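Local coordinates for protein mambaquaretin-1 (Dendroaspis angusticeps, PDB 5M4V) that selectively antagonises the vasopressin type 2 receptor as a mamba-venom peptide of the Kunitz family, at residues Ala20-Gln25 with His31-Gly36. Residues are numbered along the deposited sequence; the frame is centred on the assembly and turned at random. Where two conformers were deposited one is given.
Sequences AFYYSQ and HSFTYG
Ala20, Phe21 and Tyr22 pair with Phe33, Ser32 and His31 in the twisted antiparallel hairpin at the centre of the Kunitz fold, a worked example of how a two-stranded ribbon sorts its side chains onto two faces. The backbones are joined at two hydrogen-bonded pairs. At Tyr22 and His31 both bonds run close to the carbonyl axis, His31 N to Tyr22 O spanning 2.8 Å. The Ala20–Phe33 pair is less even: Ala20 N lies nearly in line with the C=O of Phe33, though its N-H is bent, whereas the N-H of Phe33 points straighter but comes from above the carbonyl plane of Ala20. Ala20 O accepts a second bond, 2.8 Å long, from a water oxygen on the Phe21 and Ser32 side, over the rim of the Phe21 ring; this water also bonds Ser32 OG in one of its two conformers and so bridges the strands there. Between these pairs, Phe21 CA sends a CA-H···O contact to His31 O.

One face carries an aromatic cluster of Tyr22, His31 and Phe33. Tyr22 turns its edge toward the face of Phe33 in an offset edge-to-face pair, with planes at 88° and CD1 of Tyr22 3.7 Å from CD1 of Phe33. In both residues CG sits between the backbone N and carbonyl carbon (chi1 73° and 79°), which lays the rings over the ribbon. Tyr22 CE1 rests on His31 CB, Phe33 CE1 on Ala20 CB at 3.6 Å, and Ser24 CB touches the His31 ring, whose NE2 bonds Thr27 OG1.

On the other face, Phe21 packs against Leu48 and Cys51 of helix 48-55, while its backbone O meets the edge of the Phe33 ring, Phe21 O to Phe33 CE1 3.6 Å.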
ATOM      1  N   ALA A  20      -0.375   2.170   7.183  1.00 12.69           N
ATOM      2  CA  ALA A  20      -0.926   2.144   5.841  1.00 12.16           C
ATOM      3  C   ALA A  20      -1.100   0.691   5.398  1.00 10.92           C
ATOM      4  O   ALA A  20      -0.800  -0.239   6.146  1.00 11.30           O
ATOM      5  CB  ALA A  20       0.007   2.924   4.907  1.00 14.23           C
ATOM      6  N   PHE A  21      -1.634   0.546   4.187  1.00 10.13           N
ATOM      7  CA  PHE A  21      -1.898  -0.756   3.605  1.00  9.77           C
ATOM      8  C   PHE A  21      -1.429  -0.742   2.173  1.00  9.27           C
ATOM      9  O   PHE A  21      -1.454   0.288   1.489  1.00  9.99           O
ATOM     10  CB  PHE A  21      -3.423  -1.059   3.674  1.00 10.83           C
ATOM     11  CG  PHE A  21      -3.875  -1.160   5.072  1.00 10.72           C
ATOM     12  CD1 PHE A  21      -3.854  -2.347   5.797  1.00 11.44           C
ATOM     13  CD2 PHE A  21      -4.318  -0.028   5.752  1.00 12.33           C
ATOM     14  CE1 PHE A  21      -4.238  -2.418   7.090  1.00 13.57           C
ATOM     15  CE2 PHE A  21      -4.711  -0.076   7.077  1.00 13.55           C
ATOM     16  CZ  PHE A  21      -4.671  -1.272   7.755  1.00 13.66           C
ATOM     17  N   TYR A  22      -1.033  -1.930   1.667  1.00  9.55           N
ATOM     18  CA  TYR A  22      -0.602  -2.112   0.286  1.00  9.48           C
ATOM     19  C   TYR A  22      -1.119  -3.442  -0.236  1.00  9.08           C
ATOM     20  O   TYR A  22      -1.380  -4.359   0.564  1.00 10.03           O
ATOM     21  CB  TYR A  22       0.928  -2.081   0.151  1.00 10.20           C
ATOM     22  CG  TYR A  22       1.638  -3.273   0.650  1.00 10.55           C
ATOM     23  CD1 TYR A  22       1.899  -3.494   1.988  1.00 11.39           C
ATOM     24  CD2 TYR A  22       2.116  -4.255  -0.234  1.00 11.64           C
ATOM     25  CE1 TYR A  22       2.580  -4.583   2.454  1.00 12.37           C
ATOM     26  CE2 TYR A  22       2.790  -5.377   0.239  1.00 13.83           C
ATOM     27  CZ  TYR A  22       3.018  -5.546   1.571  1.00 14.19           C
ATOM     28  OH  TYR A  22       3.733  -6.645   2.037  1.00 18.47           O
ATOM     29  N   TYR A  23      -1.210  -3.567  -1.551  1.00  9.44           N
ATOM     30  CA  TYR A  23      -1.584  -4.830  -2.207  1.00  9.91           C
ATOM     31  C   TYR A  23      -0.353  -5.613  -2.599  1.00 10.34           C
ATOM     32  O   TYR A  23       0.593  -5.044  -3.164  1.00 11.04           O
ATOM     33  CB  TYR A  23      -2.405  -4.484  -3.454  1.00 10.63           C
ATOM     34  CG  TYR A  23      -2.709  -5.720  -4.283  1.00 11.45           C
ATOM     35  CD1 TYR A  23      -3.806  -6.532  -4.002  1.00 11.91           C
ATOM     36  CD2 TYR A  23      -1.892  -6.052  -5.376  1.00 11.97           C
ATOM     37  CE1 TYR A  23      -4.086  -7.651  -4.808  1.00 12.72           C
ATOM     38  CE2 TYR A  23      -2.137  -7.176  -6.146  1.00 12.78           C
ATOM     39  CZ  TYR A  23      -3.238  -7.940  -5.880  1.00 13.15           C
ATOM     40  OH  TYR A  23      -3.439  -9.054  -6.689  1.00 15.42           O
ATOM     41  N   SER A  24      -0.393  -6.936  -2.360  1.00 11.23           N
ATOM     42  CA  SER A  24       0.693  -7.830  -2.820  1.00 13.08           C
ATOM     43  C   SER A  24       0.155  -8.784  -3.895  1.00 13.03           C
ATOM     44  O   SER A  24      -0.851  -9.486  -3.763  1.00 14.24           O
ATOM     45  CB  SER A  24       1.127  -8.708  -1.643  1.00 14.39           C
ATOM     46  OG  SER A  24       2.056  -9.682  -2.120  1.00 17.69           O
ATOM     47  N   GLN A  25       0.895  -8.782  -5.028  1.00 17.33           N
ATOM     48  CA  GLN A  25       0.607  -9.762  -6.073  1.00 19.96           C
ATOM     49  C   GLN A  25       0.857 -11.176  -5.663  1.00 21.38           C
ATOM     50  O   GLN A  25       0.304 -12.128  -6.266  1.00 26.75           O
ATOM     51  CB  GLN A  25       1.490  -9.525  -7.325  1.00 24.62           C
ATOM     52  CG  GLN A  25       1.222  -8.319  -7.897  1.00 27.31           C
ATOM     53  CD  GLN A  25       1.875  -8.243  -9.294  1.00 36.26           C
ATOM     54  OE1 GLN A  25       2.928  -7.710  -9.463  1.00 38.11           O
ATOM     55  NE2 GLN A  25       1.252  -8.792 -10.282  1.00 32.02           N
ATOM     56  N   HIS A  31      -2.075  -5.877   2.798  1.00 10.13           N
ATOM     57  CA  HIS A  31      -1.298  -6.086   3.998  1.00 10.41           C
ATOM     58  C   HIS A  31      -0.956  -4.730   4.604  1.00 10.04           C
ATOM     59  O   HIS A  31      -0.920  -3.723   3.912  1.00 10.95           O
ATOM     60  CB  HIS A  31       0.017  -6.839   3.697  1.00 11.45           C
ATOM     61  CG  HIS A  31      -0.215  -8.156   3.024  1.00 11.96           C
ATOM     62  ND1 HIS A  31      -0.405  -9.332   3.718  1.00 13.31           N
ATOM     63  CD2 HIS A  31      -0.380  -8.481   1.723  1.00 13.02           C
ATOM     64  CE1 HIS A  31      -0.671 -10.314   2.820  1.00 14.11           C
ATOM     65  NE2 HIS A  31      -0.631  -9.830   1.629  1.00 13.74           N
ATOM     66  N   SER A  32      -0.657  -4.720   5.899  0.79 10.91           N
ATOM     67  CA  SER A  32      -0.180  -3.521   6.559  0.79 11.29           C
ATOM     68  C   SER A  32       1.263  -3.210   6.231  0.79 11.91           C
ATOM     69  O   SER A  32       2.095  -4.091   6.064  0.79 13.24           O
ATOM     70  CB  SER A  32      -0.267  -3.710   8.097  0.79 13.19           C
ATOM     71  OG  SER A  32      -1.625  -3.652   8.530  0.79 15.28           O
ATOM     72  N   PHE A  33       1.603  -1.910   6.240  1.00 11.82           N
ATOM     73  CA  PHE A  33       2.988  -1.493   6.310  1.00 12.47           C
ATOM     74  C   PHE A  33       3.035  -0.163   7.013  1.00 13.28           C
ATOM     75  O   PHE A  33       2.063   0.517   7.198  1.00 14.54           O
ATOM     76  CB  PHE A  33       3.672  -1.471   4.927  1.00 12.28           C
ATOM     77  CG  PHE A  33       3.375  -0.260   4.029  1.00 11.11           C
ATOM     78  CD1 PHE A  33       2.134  -0.097   3.448  1.00 11.49           C
ATOM     79  CD2 PHE A  33       4.343   0.654   3.722  1.00 11.85           C
ATOM     80  CE1 PHE A  33       1.898   0.919   2.535  1.00 11.12           C
ATOM     81  CE2 PHE A  33       4.105   1.686   2.818  1.00 11.62           C
ATOM     82  CZ  PHE A  33       2.889   1.795   2.227  1.00 11.31           C
ATOM     83  N   THR A  34       4.266   0.217   7.391  1.00 14.94           N
ATOM     84  CA  THR A  34       4.486   1.513   7.979  1.00 16.02           C
ATOM     85  C   THR A  34       5.070   2.446   6.915  1.00 14.41           C
ATOM     86  O   THR A  34       6.182   2.198   6.433  1.00 15.89           O
ATOM     87  CB  THR A  34       5.422   1.438   9.194  1.00 21.15           C
ATOM     88  OG1 THR A  34       4.857   0.539  10.139  1.00 26.11           O
ATOM     89  CG2 THR A  34       5.619   2.775   9.822  1.00 26.80           C
ATOM     90  N   TYR A  35       4.326   3.441   6.507  1.00 13.39           N
ATOM     91  CA  TYR A  35       4.821   4.422   5.572  1.00 12.53           C
ATOM     92  C   TYR A  35       5.594   5.487   6.347  1.00 13.46           C
ATOM     93  O   TYR A  35       5.098   6.033   7.328  1.00 15.14           O
ATOM     94  CB  TYR A  35       3.680   5.046   4.818  1.00 12.64           C
ATOM     95  CG  TYR A  35       4.045   6.108   3.836  1.00 12.45           C
ATOM     96  CD1 TYR A  35       5.041   5.936   2.874  1.00 12.30           C
ATOM     97  CD2 TYR A  35       3.379   7.376   3.821  1.00 13.42           C
ATOM     98  CE1 TYR A  35       5.372   6.922   1.990  1.00 13.50           C
ATOM     99  CE2 TYR A  35       3.701   8.348   2.887  1.00 13.61           C
ATOM    100  CZ  TYR A  35       4.698   8.083   1.982  1.00 14.29           C
ATOM    101  OH  TYR A  35       5.056   9.045   1.039  1.00 17.00           O
ATOM    102  N   GLY A  36       6.800   5.789   5.846  1.00 13.32           N
ATOM    103  CA  GLY A  36       7.631   6.800   6.559  1.00 14.17           C
ATOM    104  C   GLY A  36       7.204   8.249   6.306  1.00 13.92           C
ATOM    105  O   GLY A  36       7.783   9.094   7.010  1.00 15.53           O
TER
HETATM  106  O   HOH W   1      -1.414  -0.668   8.858  1.00 20.23           O